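Local structure of PUA domain-containing protein (Archaeoglobus fulgidus DSM 4304, 2Q07) at residues S46-A51 and K145-D150; F181-S186 and K228-V233; V261-F264 and I269-V272. The protein is of unknown function but forms the C-terminal part of an archaeosine synthase type 1 family protein, probably serving tRNA modification, with a PUA domain that may bind RNA. One frame throughout, in Å; residues are numbered along the deposited sequence.

Contact 1. Residues S46-A51 and K145-D150; sequences SRTHRA and KDVLSD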
# COMPACT_ATOMS: atom_id res chain seq x y z
N SER A 46 10.66 -10.39 6.55
CA SER A 46 10.83 -11.09 7.83
C SER A 46 11.27 -12.55 7.61
O SER A 46 10.96 -13.16 6.59
CB SER A 46 9.53 -11.08 8.63
OG SER A 46 8.59 -11.99 8.06
N ARG A 47 11.97 -13.11 8.59
CA ARG A 47 12.40 -14.49 8.47
C ARG A 47 11.22 -15.45 8.33
O ARG A 47 11.27 -16.38 7.53
CB ARG A 47 13.25 -14.89 9.67
CG ARG A 47 14.74 -14.92 9.37
CD ARG A 47 15.49 -15.47 10.55
NE ARG A 47 15.99 -14.43 11.43
CZ ARG A 47 16.36 -14.64 12.69
NH1 ARG A 47 16.26 -15.85 13.22
NH2 ARG A 47 16.85 -13.65 13.41
N THR A 48 10.16 -15.24 9.10
CA THR A 48 8.99 -16.11 9.01
C THR A 48 8.36 -16.09 7.62
O THR A 48 8.18 -17.14 7.00
CB THR A 48 7.93 -15.74 10.06
OG1 THR A 48 8.46 -15.95 11.38
CG2 THR A 48 6.69 -16.60 9.90
N HIS A 49 8.02 -14.91 7.12
CA HIS A 49 7.41 -14.85 5.79
C HIS A 49 8.34 -15.40 4.72
O HIS A 49 7.91 -16.13 3.84
CB HIS A 49 6.97 -13.41 5.46
CG HIS A 49 5.75 -12.98 6.21
ND1 HIS A 49 4.79 -12.16 5.67
CD2 HIS A 49 5.33 -13.29 7.46
CE1 HIS A 49 3.81 -11.99 6.54
NE2 HIS A 49 4.12 -12.66 7.64
N ARG A 50 9.63 -15.09 4.80
CA ARG A 50 10.57 -15.61 3.82
C ARG A 50 10.67 -17.15 3.88
O ARG A 50 10.66 -17.81 2.85
CB ARG A 50 11.95 -14.98 4.00
CG ARG A 50 12.06 -13.61 3.37
CD ARG A 50 13.46 -13.03 3.47
NE ARG A 50 13.82 -12.64 4.83
CZ ARG A 50 14.70 -13.28 5.60
NH1 ARG A 50 15.32 -14.35 5.14
NH2 ARG A 50 14.96 -12.84 6.82
N ALA A 51 10.74 -17.70 5.09
CA ALA A 51 10.82 -19.15 5.25
C ALA A 51 9.58 -19.81 4.65
O ALA A 51 9.67 -20.80 3.93
CB ALA A 51 10.93 -19.52 6.73
N LYS A 145 -0.25 -24.65 16.34
CA LYS A 145 0.99 -24.59 17.11
C LYS A 145 2.12 -23.84 16.41
O LYS A 145 2.67 -22.89 16.95
CB LYS A 145 1.51 -25.99 17.47
CG LYS A 145 0.60 -26.83 18.35
CD LYS A 145 1.26 -28.17 18.65
CE LYS A 145 0.40 -29.04 19.56
NZ LYS A 145 1.09 -30.31 19.90
N ASP A 146 2.46 -24.28 15.20
CA ASP A 146 3.57 -23.67 14.46
C ASP A 146 3.19 -23.42 13.00
O ASP A 146 2.79 -24.34 12.30
CB ASP A 146 4.78 -24.60 14.53
CG ASP A 146 6.09 -23.87 14.30
OD1 ASP A 146 6.15 -22.97 13.44
OD2 ASP A 146 7.08 -24.22 15.00
N VAL A 147 3.34 -22.19 12.54
CA VAL A 147 3.00 -21.87 11.15
C VAL A 147 4.06 -22.43 10.18
O VAL A 147 3.80 -22.60 8.99
CB VAL A 147 2.87 -20.34 10.94
CG1 VAL A 147 1.64 -19.82 11.67
CG2 VAL A 147 4.11 -19.62 11.45
N LEU A 148 5.23 -22.75 10.72
CA LEU A 148 6.35 -23.27 9.94
C LEU A 148 6.67 -24.77 10.09
O LEU A 148 7.71 -25.22 9.63
CB LEU A 148 7.60 -22.45 10.28
CG LEU A 148 7.90 -21.14 9.53
CD1 LEU A 148 6.64 -20.35 9.23
CD2 LEU A 148 8.87 -20.31 10.38
N SER A 149 5.79 -25.54 10.71
CA SER A 149 6.04 -26.97 10.88
C SER A 149 5.79 -27.72 9.57
O SER A 149 5.05 -27.24 8.71
CB SER A 149 5.14 -27.54 11.98
OG SER A 149 3.78 -27.52 11.60
N ASP A 150 6.40 -28.89 9.42
CA ASP A 150 6.21 -29.67 8.20
C ASP A 150 4.75 -30.02 7.98
O ASP A 150 4.29 -30.15 6.85
CB ASP A 150 7.03 -30.97 8.25
CG ASP A 150 8.51 -30.72 8.47
OD1 ASP A 150 9.06 -29.79 7.85
OD2 ASP A 150 9.11 -31.48 9.26
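Thr48 and Leu148 meet through methyl groups alone, with no flat group in the interface; the imidazole of His49 and the carboxylate of Asp146 each bond within their own side of the contact. The imidazole nitrogens are hydrogen-bonded to Arg73 NH2 (at ND1) and Pro36 O (at NE2), bonds that would hold the buried ring in place, on a side chain that leaves the helix away from residues 145-150. The carboxylate turns back on its own chain: Asp146 OD1 accepts from Leu148 N at 2.9 Å, on the anti side and 31° out of the carboxylate plane. This is an Asx turn, laid over a type I beta turn from Asp146 to Ser149 that brings Val147 and Leu148 forward to face helix 47-55.

The closest touch is Thr48 CG2 on Leu148 CD1, 3.8 Å, the two side chains passing at a slant. Thr48 suits the spot because its two branches differ: with CG2 anti to the backbone N, the methyl is the branch that reaches Leu148, and it also lies 4.3 Å from Val147 CG2. One turn on, Ala51 CB comes to 4.3 Å from Leu148 CD2, so the leucine methyls divide between two residues on the same face of the helix, and the small alanine lets the loop come close.

Ser46 fixes where that helix starts, as its N-cap: Ser46 OG accepts from His49 N at 3.1 Å. Ser149 plays the same part for helix 150-160, its OG bonded to Ser152 N. The contact thus joins the first turn of one helix to the loop leading into another, inside the UDG-like DUF5591 region. No hydrogen bond or salt bridge crosses it, so its chemistry is purely apolar and, at the protein surface, presumably modest in strength.

Contact 2. Residues F181-S186 and K228-V233; sequences FGITWS and KNIYTV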
# COMPACT_ATOMS: atom_id res chain seq x y z
N PHE A 181 -2.33 8.38 -5.58
CA PHE A 181 -2.84 9.25 -6.64
C PHE A 181 -4.11 8.79 -7.34
O PHE A 181 -4.65 9.53 -8.17
CB PHE A 181 -1.75 9.43 -7.70
CG PHE A 181 -0.41 9.79 -7.14
CD1 PHE A 181 0.65 8.88 -7.20
CD2 PHE A 181 -0.20 11.02 -6.53
CE1 PHE A 181 1.89 9.19 -6.66
CE2 PHE A 181 1.05 11.35 -5.99
CZ PHE A 181 2.09 10.43 -6.06
N GLY A 182 -4.59 7.59 -7.03
CA GLY A 182 -5.80 7.12 -7.67
C GLY A 182 -5.59 6.85 -9.14
O GLY A 182 -6.51 7.01 -9.94
N ILE A 183 -4.37 6.45 -9.51
CA ILE A 183 -4.06 6.12 -10.90
C ILE A 183 -3.19 4.87 -10.90
O ILE A 183 -2.81 4.36 -9.84
CB ILE A 183 -3.25 7.23 -11.64
CG1 ILE A 183 -1.79 7.21 -11.18
CG2 ILE A 183 -3.86 8.61 -11.39
CD1 ILE A 183 -0.91 8.26 -11.86
N THR A 184 -2.86 4.39 -12.09
CA THR A 184 -1.98 3.25 -12.23
C THR A 184 -1.05 3.53 -13.41
O THR A 184 -1.29 4.45 -14.19
CB THR A 184 -2.74 1.94 -12.48
OG1 THR A 184 -1.83 0.84 -12.32
CG2 THR A 184 -3.34 1.90 -13.88
N TRP A 185 0.02 2.75 -13.53
CA TRP A 185 0.97 2.94 -14.61
C TRP A 185 1.71 1.65 -14.90
O TRP A 185 1.84 0.79 -14.04
CB TRP A 185 1.99 4.03 -14.25
CG TRP A 185 1.79 5.33 -14.96
CD1 TRP A 185 0.83 6.28 -14.70
CD2 TRP A 185 2.59 5.85 -16.01
NE1 TRP A 185 0.99 7.36 -15.53
CE2 TRP A 185 2.07 7.13 -16.35
CE3 TRP A 185 3.70 5.37 -16.72
CZ2 TRP A 185 2.62 7.92 -17.35
CZ3 TRP A 185 4.25 6.16 -17.71
CH2 TRP A 185 3.71 7.42 -18.02
N SER A 186 2.22 1.54 -16.12
CA SER A 186 2.97 0.37 -16.55
C SER A 186 4.47 0.65 -16.53
O SER A 186 4.90 1.80 -16.40
CB SER A 186 2.54 -0.03 -17.95
OG SER A 186 2.81 1.02 -18.86
N LYS A 228 -4.28 15.98 -15.78
CA LYS A 228 -5.59 15.69 -15.22
C LYS A 228 -5.93 16.63 -14.07
O LYS A 228 -6.93 16.45 -13.38
CB LYS A 228 -5.64 14.23 -14.77
CG LYS A 228 -5.25 13.25 -15.86
CD LYS A 228 -6.10 13.46 -17.11
CE LYS A 228 -5.71 12.51 -18.23
NZ LYS A 228 -6.43 12.82 -19.50
N ASN A 229 -5.08 17.63 -13.88
CA ASN A 229 -5.25 18.63 -12.84
C ASN A 229 -5.63 18.06 -11.48
O ASN A 229 -6.57 18.54 -10.84
CB ASN A 229 -6.30 19.65 -13.27
CG ASN A 229 -5.83 21.08 -13.07
OD1 ASN A 229 -5.51 21.48 -11.95
ND2 ASN A 229 -5.78 21.85 -14.15
N ILE A 230 -4.91 17.03 -11.04
CA ILE A 230 -5.15 16.42 -9.73
C ILE A 230 -3.87 16.45 -8.89
O ILE A 230 -2.77 16.25 -9.41
CB ILE A 230 -5.67 14.96 -9.87
CG1 ILE A 230 -4.73 14.13 -10.74
CG2 ILE A 230 -7.08 14.97 -10.48
CD1 ILE A 230 -5.13 12.66 -10.83
N TYR A 231 -4.02 16.71 -7.60
CA TYR A 231 -2.88 16.82 -6.69
C TYR A 231 -1.92 17.88 -7.21
O TYR A 231 -0.70 17.80 -7.03
CB TYR A 231 -2.14 15.48 -6.57
CG TYR A 231 -2.97 14.39 -5.96
CD1 TYR A 231 -3.58 13.41 -6.75
CD2 TYR A 231 -3.17 14.33 -4.58
CE1 TYR A 231 -4.38 12.42 -6.19
CE2 TYR A 231 -3.96 13.34 -4.00
CZ TYR A 231 -4.56 12.39 -4.81
OH TYR A 231 -5.35 11.41 -4.25
N THR A 232 -2.49 18.89 -7.85
CA THR A 232 -1.72 19.98 -8.43
C THR A 232 -1.88 21.28 -7.65
O THR A 232 -2.91 21.52 -7.01
CB THR A 232 -2.14 20.22 -9.89
OG1 THR A 232 -3.57 20.29 -9.97
CG2 THR A 232 -1.64 19.09 -10.78
N VAL A 233 -0.85 22.11 -7.72
CA VAL A 233 -0.86 23.39 -7.04
C VAL A 233 -0.20 24.41 -7.97
O VAL A 233 0.91 24.21 -8.47
CB VAL A 233 -0.10 23.33 -5.69
CG1 VAL A 233 -0.42 22.02 -4.97
CG2 VAL A 233 1.38 23.47 -5.90
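Beside the Phe181–Tyr231 pair, the shortest sound polar bond within the segments runs from Thr232 OG1 to Asn229 OD1, 3.0 Å, the hydroxyl standing 38° out of the carbonyl plane. It closes the short stretch holding Ile230 and Tyr231 and probably helps fix its shape. Asn229, a residue type that tolerates positive phi, is the C-prime residue of the Schellman motif ending helix 219-227, and Tyr231 N is held by Asp253 OD2.

The rings form a T-shaped (edge-to-face) pair, with centroids 5.8 Å apart and planes at 85°. Phe181 supplies the edge: its CD2 lies over the rim of one Tyr231 face, 4.1 Å from Tyr231 CD1. The phenol reaches farther, along the phenylalanine backbone, with Tyr231 CE1 3.5 Å from Phe181 O. Tyr231 CG is anti to its carbonyl carbon (chi1 -64°), which sends the ring across to the end of helix 168-181. An alanine here is likely to leave the Phe181 edge without its aromatic face and open a gap beside the Phe181 backbone. Next to the ring pair, Ile230 CD1 meets Ile183 CG2 at 4.3 Å, two branched side chains with no polar group to bury.

Gly182, with positive phi, takes the chain out of helix 168-181. Phe181 and Ile230 both lie on Leu225, and Phe181 touches Val261, so the end of helix 168-181 packs on helix 219-227, on the loop leading into strand 232-235 and on strand 261-265.

Contact 3. Residues V261-F264 and I269-V272; sequences VVVF and IFGV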
# COMPACT_ATOMS: atom_id res chain seq x y z
N VAL A 261 2.04 13.86 -1.81
CA VAL A 261 2.97 14.22 -2.86
C VAL A 261 2.12 15.05 -3.82
O VAL A 261 1.04 14.61 -4.25
CB VAL A 261 3.54 12.99 -3.62
CG1 VAL A 261 4.32 13.44 -4.85
CG2 VAL A 261 4.44 12.19 -2.71
N VAL A 262 2.58 16.26 -4.12
CA VAL A 262 1.84 17.13 -5.01
C VAL A 262 2.71 17.57 -6.18
O VAL A 262 3.93 17.48 -6.13
CB VAL A 262 1.33 18.39 -4.26
CG1 VAL A 262 0.44 17.98 -3.09
CG2 VAL A 262 2.49 19.24 -3.79
N VAL A 263 2.06 18.04 -7.24
CA VAL A 263 2.76 18.51 -8.41
C VAL A 263 2.46 20.00 -8.55
O VAL A 263 1.33 20.38 -8.84
CB VAL A 263 2.28 17.78 -9.68
CG1 VAL A 263 2.91 18.40 -10.91
CG2 VAL A 263 2.63 16.30 -9.58
N PHE A 264 3.48 20.83 -8.31
CA PHE A 264 3.33 22.28 -8.42
C PHE A 264 3.71 22.73 -9.82
O PHE A 264 4.38 21.99 -10.55
CB PHE A 264 4.21 22.98 -7.37
CG PHE A 264 5.68 22.70 -7.51
CD1 PHE A 264 6.47 23.42 -8.42
CD2 PHE A 264 6.29 21.72 -6.73
CE1 PHE A 264 7.84 23.16 -8.54
CE2 PHE A 264 7.65 21.45 -6.84
CZ PHE A 264 8.43 22.18 -7.75
N ILE A 269 7.78 26.14 -15.28
CA ILE A 269 8.15 24.84 -14.75
C ILE A 269 7.04 24.14 -13.98
O ILE A 269 5.99 24.72 -13.68
CB ILE A 269 9.34 24.94 -13.75
CG1 ILE A 269 8.92 25.74 -12.52
CG2 ILE A 269 10.55 25.62 -14.39
CD1 ILE A 269 9.90 25.67 -11.37
N PHE A 270 7.30 22.88 -13.68
CA PHE A 270 6.40 22.09 -12.86
C PHE A 270 7.33 21.17 -12.09
O PHE A 270 8.45 20.90 -12.53
CB PHE A 270 5.36 21.33 -13.70
CG PHE A 270 5.90 20.20 -14.52
CD1 PHE A 270 5.72 18.88 -14.11
CD2 PHE A 270 6.51 20.45 -15.75
CE1 PHE A 270 6.14 17.82 -14.90
CE2 PHE A 270 6.93 19.40 -16.56
CZ PHE A 270 6.74 18.08 -16.14
N GLY A 271 6.90 20.75 -10.91
CA GLY A 271 7.75 19.88 -10.10
C GLY A 271 7.01 18.97 -9.15
O GLY A 271 5.79 18.88 -9.16
N VAL A 272 7.79 18.28 -8.32
CA VAL A 272 7.27 17.34 -7.35
C VAL A 272 7.70 17.79 -5.96
O VAL A 272 8.80 18.29 -5.78
CB VAL A 272 7.85 15.92 -7.61
CG1 VAL A 272 7.39 14.96 -6.52
CG2 VAL A 272 7.42 15.42 -8.98
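Phe264 lays the face of its ring on Gly271, a flat bump set on a strand position with no side chain. Gly271 CA stands 3.6 Å from the ring centroid and 22° off the normal, a CH-pi contact. The ring spreads along the peptide too, with Phe264 CE2 3.5 Å from Val272 N. Glycine suits this place because a beta carbon would project into the ring. Phe264 CG sits between the backbone N and the carbonyl carbon (chi1 61°), the torsion that folds the ring across to the partner strand. Ile269 CD1 abuts the ring edge, near its plane, 4.3 Å from Phe264 CE1.

The two strands form a beta hairpin, antiparallel at 166°, in the sheet of the PUA domain, a fold commonly found in RNA-binding proteins. Gly271 N gives Phe264 O a 2.8 Å hydrogen bond; the return bond, Phe264 N to Gly271 O, is weak, and that carbonyl also receives Val263 CA in a 3.1 Å CA-H...O contact.

On the other face Val261, Val263 and Val272 offer beta-branched bumps. Val261 CG1 and Val272 CG1 meet at 3.8 Å, while Val263 CG1 nudges the edge of the Phe270 ring. Val263 and Val272 bear on Ala222 of helix 219-227, whose small side chain is consistent with two valines packing on it, and Phe270 meets the ring of Phe297.

From the N terminus, contact 1 closes first, drawing a loop of 93 residues together within the UDG-like region. Contact 2 follows after it and closes 41 residues, from the end of helix 168-181 to the loop leading into strand 232-235, so it bridges the pre-PUA and PUA regions. Contact 3 closes a tight hairpin of four intervening residues. The three come in series, with none nested or crossed. Contacts 2 and 3 touch, since strands 232-235 and 261-265 are sheet neighbours: Tyr231 O lies 2.8 Å from Val263 N, a probable hydrogen bond. Contact 1 stands apart across the chain's centre, its centre about 39 Å from that of contact 2.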